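Local coordinates for protein mandalate racemase/muconate lactonizing enzyme (Unidentified, PDB 4E4U) that is a putative member of the mandelate racemase/muconate lactonizing enzyme family, probably acting on a carboxylate substrate whose identity is not established, at residues L131-A136 with D146-C151; V163-A168 with L204-H209. All blocks are in the same frame, centred on the assembly; numbering follows the deposited sequence.

Contact 1. Residues L131-A136 with D146-C151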
# COMPACT_ATOMS: atom_id res chain seq x y z
N LEU A 131 -6.03 -30.12 -27.80
CA LEU A 131 -5.85 -31.49 -28.23
C LEU A 131 -7.21 -32.18 -28.29
O LEU A 131 -8.00 -32.10 -27.33
CB LEU A 131 -4.92 -32.23 -27.27
CG LEU A 131 -3.52 -31.63 -27.13
CD1 LEU A 131 -2.68 -32.39 -26.10
CD2 LEU A 131 -2.82 -31.60 -28.48
N TYR A 132 -7.49 -32.85 -29.40
CA TYR A 132 -8.74 -33.60 -29.56
C TYR A 132 -8.46 -35.08 -29.81
O TYR A 132 -8.73 -35.60 -30.90
CB TYR A 132 -9.57 -33.02 -30.70
CG TYR A 132 -10.12 -31.64 -30.43
CD1 TYR A 132 -11.32 -31.46 -29.75
CD2 TYR A 132 -9.43 -30.51 -30.86
CE1 TYR A 132 -11.81 -30.19 -29.51
CE2 TYR A 132 -9.92 -29.24 -30.62
CZ TYR A 132 -11.11 -29.08 -29.95
OH TYR A 132 -11.58 -27.81 -29.72
N PRO A 133 -7.92 -35.78 -28.80
CA PRO A 133 -7.54 -37.18 -28.98
C PRO A 133 -8.77 -38.07 -29.02
O PRO A 133 -9.73 -37.81 -28.29
CB PRO A 133 -6.71 -37.49 -27.72
CG PRO A 133 -6.55 -36.17 -26.99
CD PRO A 133 -7.71 -35.34 -27.41
N LYS A 134 -8.76 -39.10 -29.86
CA LYS A 134 -9.88 -40.03 -29.91
C LYS A 134 -9.50 -41.39 -29.34
O LYS A 134 -8.40 -41.89 -29.58
CB LYS A 134 -10.39 -40.20 -31.34
CG LYS A 134 -11.14 -39.00 -31.89
CD LYS A 134 -11.76 -39.32 -33.25
CE LYS A 134 -12.42 -38.08 -33.86
NZ LYS A 134 -13.03 -38.36 -35.19
N ASN A 135 -10.42 -41.99 -28.58
CA ASN A 135 -10.23 -43.37 -28.14
C ASN A 135 -10.56 -44.37 -29.25
O ASN A 135 -10.89 -43.97 -30.37
CB ASN A 135 -11.01 -43.66 -26.84
CG ASN A 135 -12.53 -43.56 -27.02
OD1 ASN A 135 -13.06 -43.66 -28.13
ND2 ASN A 135 -13.24 -43.37 -25.91
N ALA A 136 -10.49 -45.66 -28.95
CA ALA A 136 -10.70 -46.68 -29.97
C ALA A 136 -12.12 -46.67 -30.55
O ALA A 136 -12.32 -47.11 -31.68
CB ALA A 136 -10.37 -48.06 -29.42
N ASP A 146 -1.44 -40.50 -22.60
CA ASP A 146 -0.67 -41.00 -23.74
C ASP A 146 -1.36 -40.68 -25.07
O ASP A 146 -0.69 -40.36 -26.05
CB ASP A 146 -0.39 -42.49 -23.57
CG ASP A 146 0.52 -42.78 -22.39
OD1 ASP A 146 1.55 -42.08 -22.25
OD2 ASP A 146 0.20 -43.69 -21.60
N LEU A 147 -2.69 -40.76 -25.10
CA LEU A 147 -3.44 -40.34 -26.27
C LEU A 147 -3.25 -38.84 -26.51
O LEU A 147 -3.11 -38.40 -27.65
CB LEU A 147 -4.94 -40.63 -26.12
CG LEU A 147 -5.43 -42.05 -26.37
CD1 LEU A 147 -6.93 -42.10 -26.17
CD2 LEU A 147 -5.06 -42.51 -27.78
N ALA A 148 -3.25 -38.07 -25.43
CA ALA A 148 -3.00 -36.63 -25.52
C ALA A 148 -1.61 -36.38 -26.11
O ALA A 148 -1.45 -35.55 -27.01
CB ALA A 148 -3.14 -35.97 -24.16
N ALA A 149 -0.62 -37.10 -25.61
CA ALA A 149 0.76 -36.94 -26.07
C ALA A 149 0.88 -37.27 -27.56
O ALA A 149 1.54 -36.54 -28.31
CB ALA A 149 1.71 -37.79 -25.24
N GLU A 150 0.25 -38.36 -27.98
CA GLU A 150 0.27 -38.78 -29.38
C GLU A 150 -0.36 -37.70 -30.25
O GLU A 150 0.16 -37.36 -31.32
CB GLU A 150 -0.48 -40.10 -29.54
CG GLU A 150 -0.66 -40.55 -30.99
CD GLU A 150 -1.43 -41.85 -31.10
OE1 GLU A 150 -2.57 -41.92 -30.58
OE2 GLU A 150 -0.90 -42.80 -31.71
N CYS A 151 -1.48 -37.16 -29.79
CA CYS A 151 -2.17 -36.09 -30.50
C CYS A 151 -1.29 -34.84 -30.59
O CYS A 151 -1.23 -34.19 -31.64
CB CYS A 151 -3.49 -35.79 -29.80
SG CYS A 151 -4.46 -34.46 -30.54

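Contact 2. Residues V163-A168 with L204-H209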
# COMPACT_ATOMS: atom_id res chain seq x y z
N VAL A 163 0.11 -26.29 -27.84
CA VAL A 163 -1.06 -27.15 -27.73
C VAL A 163 -1.69 -26.95 -26.36
O VAL A 163 -0.97 -26.66 -25.39
CB VAL A 163 -0.72 -28.65 -27.95
CG1 VAL A 163 -0.26 -28.89 -29.39
CG2 VAL A 163 0.32 -29.13 -26.94
N LYS A 164 -3.01 -27.09 -26.27
CA LYS A 164 -3.73 -26.86 -25.02
C LYS A 164 -4.51 -28.10 -24.58
O LYS A 164 -5.00 -28.86 -25.41
CB LYS A 164 -4.66 -25.66 -25.16
CG LYS A 164 -5.27 -25.20 -23.84
CD LYS A 164 -5.72 -23.74 -23.90
CE LYS A 164 -7.15 -23.61 -24.38
NZ LYS A 164 -7.65 -22.20 -24.35
N PHE A 165 -4.63 -28.29 -23.27
CA PHE A 165 -5.35 -29.45 -22.72
C PHE A 165 -5.77 -29.11 -21.29
O PHE A 165 -5.12 -28.28 -20.64
CB PHE A 165 -4.49 -30.73 -22.76
CG PHE A 165 -3.10 -30.53 -22.23
CD1 PHE A 165 -2.10 -30.03 -23.05
CD2 PHE A 165 -2.79 -30.83 -20.91
CE1 PHE A 165 -0.81 -29.82 -22.56
CE2 PHE A 165 -1.52 -30.63 -20.41
CZ PHE A 165 -0.52 -30.12 -21.24
N ASP A 166 -6.86 -29.72 -20.82
CA ASP A 166 -7.32 -29.52 -19.45
C ASP A 166 -7.58 -30.86 -18.75
O ASP A 166 -8.66 -31.44 -18.88
CB ASP A 166 -8.60 -28.67 -19.39
CG ASP A 166 -9.05 -28.41 -17.96
OD1 ASP A 166 -8.35 -28.85 -17.02
OD2 ASP A 166 -10.10 -27.77 -17.75
N PRO A 167 -6.58 -31.34 -17.99
CA PRO A 167 -6.71 -32.61 -17.27
C PRO A 167 -7.22 -32.45 -15.83
O PRO A 167 -7.14 -33.40 -15.04
CB PRO A 167 -5.27 -33.13 -17.27
CG PRO A 167 -4.44 -31.89 -17.19
CD PRO A 167 -5.22 -30.78 -17.88
N ALA A 168 -7.75 -31.27 -15.50
CA ALA A 168 -8.04 -30.93 -14.10
C ALA A 168 -9.45 -31.28 -13.61
O ALA A 168 -9.85 -30.84 -12.53
CB ALA A 168 -7.72 -29.48 -13.83
N LEU A 204 3.40 -25.79 -23.93
CA LEU A 204 2.24 -26.35 -23.26
C LEU A 204 1.36 -25.22 -22.75
O LEU A 204 1.84 -24.30 -22.08
CB LEU A 204 2.67 -27.18 -22.05
CG LEU A 204 3.72 -28.27 -22.23
CD1 LEU A 204 3.98 -28.99 -20.92
CD2 LEU A 204 3.28 -29.24 -23.28
N LEU A 205 0.08 -25.30 -23.07
CA LEU A 205 -0.91 -24.36 -22.57
C LEU A 205 -1.81 -25.13 -21.63
O LEU A 205 -2.53 -26.04 -22.05
CB LEU A 205 -1.73 -23.77 -23.72
CG LEU A 205 -0.89 -23.20 -24.87
CD1 LEU A 205 -1.78 -22.76 -26.01
CD2 LEU A 205 -0.04 -22.06 -24.38
N PHE A 206 -1.74 -24.82 -20.34
CA PHE A 206 -2.51 -25.58 -19.37
C PHE A 206 -3.89 -24.95 -19.28
O PHE A 206 -4.07 -23.91 -18.65
CB PHE A 206 -1.80 -25.65 -18.01
CG PHE A 206 -2.31 -26.76 -17.15
CD1 PHE A 206 -1.80 -28.05 -17.29
CD2 PHE A 206 -3.31 -26.53 -16.23
CE1 PHE A 206 -2.28 -29.07 -16.50
CE2 PHE A 206 -3.80 -27.54 -15.45
CZ PHE A 206 -3.28 -28.82 -15.58
N GLY A 207 -4.85 -25.57 -19.96
CA GLY A 207 -6.11 -24.92 -20.28
C GLY A 207 -7.24 -25.14 -19.31
O GLY A 207 -8.36 -25.50 -19.70
N THR A 208 -6.97 -24.89 -18.03
CA THR A 208 -7.97 -25.02 -16.98
C THR A 208 -9.17 -24.08 -17.20
O THR A 208 -9.11 -23.13 -18.00
CB THR A 208 -7.34 -24.83 -15.59
OG1 THR A 208 -6.08 -24.15 -15.72
CG2 THR A 208 -7.07 -26.19 -14.97
N HIS A 209 -10.25 -24.38 -16.48
CA HIS A 209 -11.56 -23.74 -16.66
C HIS A 209 -12.09 -23.18 -15.33
O HIS A 209 -13.29 -23.23 -15.05
CB HIS A 209 -12.58 -24.76 -17.19
CG HIS A 209 -12.41 -25.12 -18.63
ND1 HIS A 209 -11.53 -26.09 -19.07
CD2 HIS A 209 -13.06 -24.68 -19.74
CE1 HIS A 209 -11.62 -26.21 -20.38
NE2 HIS A 209 -12.54 -25.37 -20.81

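Contact 1. Residues L131-A136 with D146-C151
Pro-133 lays its ring against the flank of helix 145-158, where Leu-147 and Cys-151 point at the loop that runs past them and Ala-148 lies between. Its CB lies 3.9 Å from CB of Leu-147, while its CG reaches over the backbone at Ala-148, 3.9 Å from that residue's CA. Proline suits this spot because the compact, rigid ring fills the shallow groove between side chains one helical turn apart and, having no N-H, brings no donor into an apolar seam. Leu-147 reaches from the helix toward the part of the loop beyond Pro-133. Its CG stands anti to its own carbonyl carbon (chi1 -79°), which carries CD1 outward to lie 3.7 Å from O of Lys-134 and close to CA of Asn-135. The loop joins strand 125-130 to this helix, so the contact folds a beta-alpha connection of the C-terminal barrel domain of the enolase superfamily back onto the helix it leads into. At the strand end, Leu-131 spreads its two methyls along one flank of the helix: CD1 sits 3.5 Å from O of Ala-148, and CD2 lies 3.9 Å from SG of Cys-151. The small methyl of Ala-148 lets the leucine and the proline both come close to the helix; its CB is 4.1 Å from CD1 of Leu-131. Cys-151 directs its sulfur at the loop backbone, with SG anti to its own N (chi1 178°) and 3.6 Å from N of Tyr-132. That sulfur is covalently linked to a dimercaptobutanediol molecule, probably from the crystallisation liquor, whose pocket also includes Tyr-132, Glu-154, Asn-155 and Leu-158. The ring of Tyr-132 leaves the helix and meets that of Tyr-140, while OD1 of Asn-135 accepts a hydrogen bond from N of Glu-139.

Contact 2. Residues V163-A168 with L204-H209
Strands 163-165 and 204-206 run parallel in register, their axes 4.9 Å apart and inclined by 28°, and N of Leu-205 and N of Gly-207 donate to O of Val-163 and O of Phe-165. With helix 181-198 between them they form a beta-alpha-beta unit of the enolase-type barrel. On the face carrying Lys-164 and Leu-205, the lysine's CB packs 3.8 Å from CB of Leu-205, and its CG passes 3.7 Å from CA of Gly-207, which, with no CB, lets the lysine chain come this close. Its NZ goes on to Tyr-128 and a salt bridge with Glu-233. On the helix-covered face, the rings of Phe-165 and Phe-206 cross at about a right angle, CE2 of the former 4.1 Å from CD1 of the latter, and CD of Pro-167 lies 3.6 Å from CZ of Phe-206; large apolar groups suit this buried layer. Past the strands Asp-166 uses both oxygens. OD1 accepts from N of Ala-168 in an Asx turn, and OD2 takes a hydrogen bond from NE2 of Gln-211. CG anti to the backbone N (chi1 -178°) carries the carboxylate across to His-209, its plane 15° from the imidazole plane, and ND1 of His-209 donates almost straight to the anti side of OD2 of Asp-166 at 2.6 Å.

Overall arrangement
Contact 1 closes before contact 2 opens along the chain, and their centres lie 14 Å apart on the same side of the chain's centre. Helix 145-158, which carries half of contact 1, leads directly into strand 162-165, which carries half of contact 2. The two meet through Leu-131: its N probably donates to O of Lys-164 at 2.9 Å, and its side chain packs on Val-163 and Phe-165. Strands 125-130, 162-165 and 203-206 are consecutive and parallel in the barrel sheet, with helices 145-158 and 181-198 packed outside. Contact 1 is partly buried, contact 2 buried; they belong to successive beta-alpha units of the barrel, tied together where strands 125-130 and 162-165 pair.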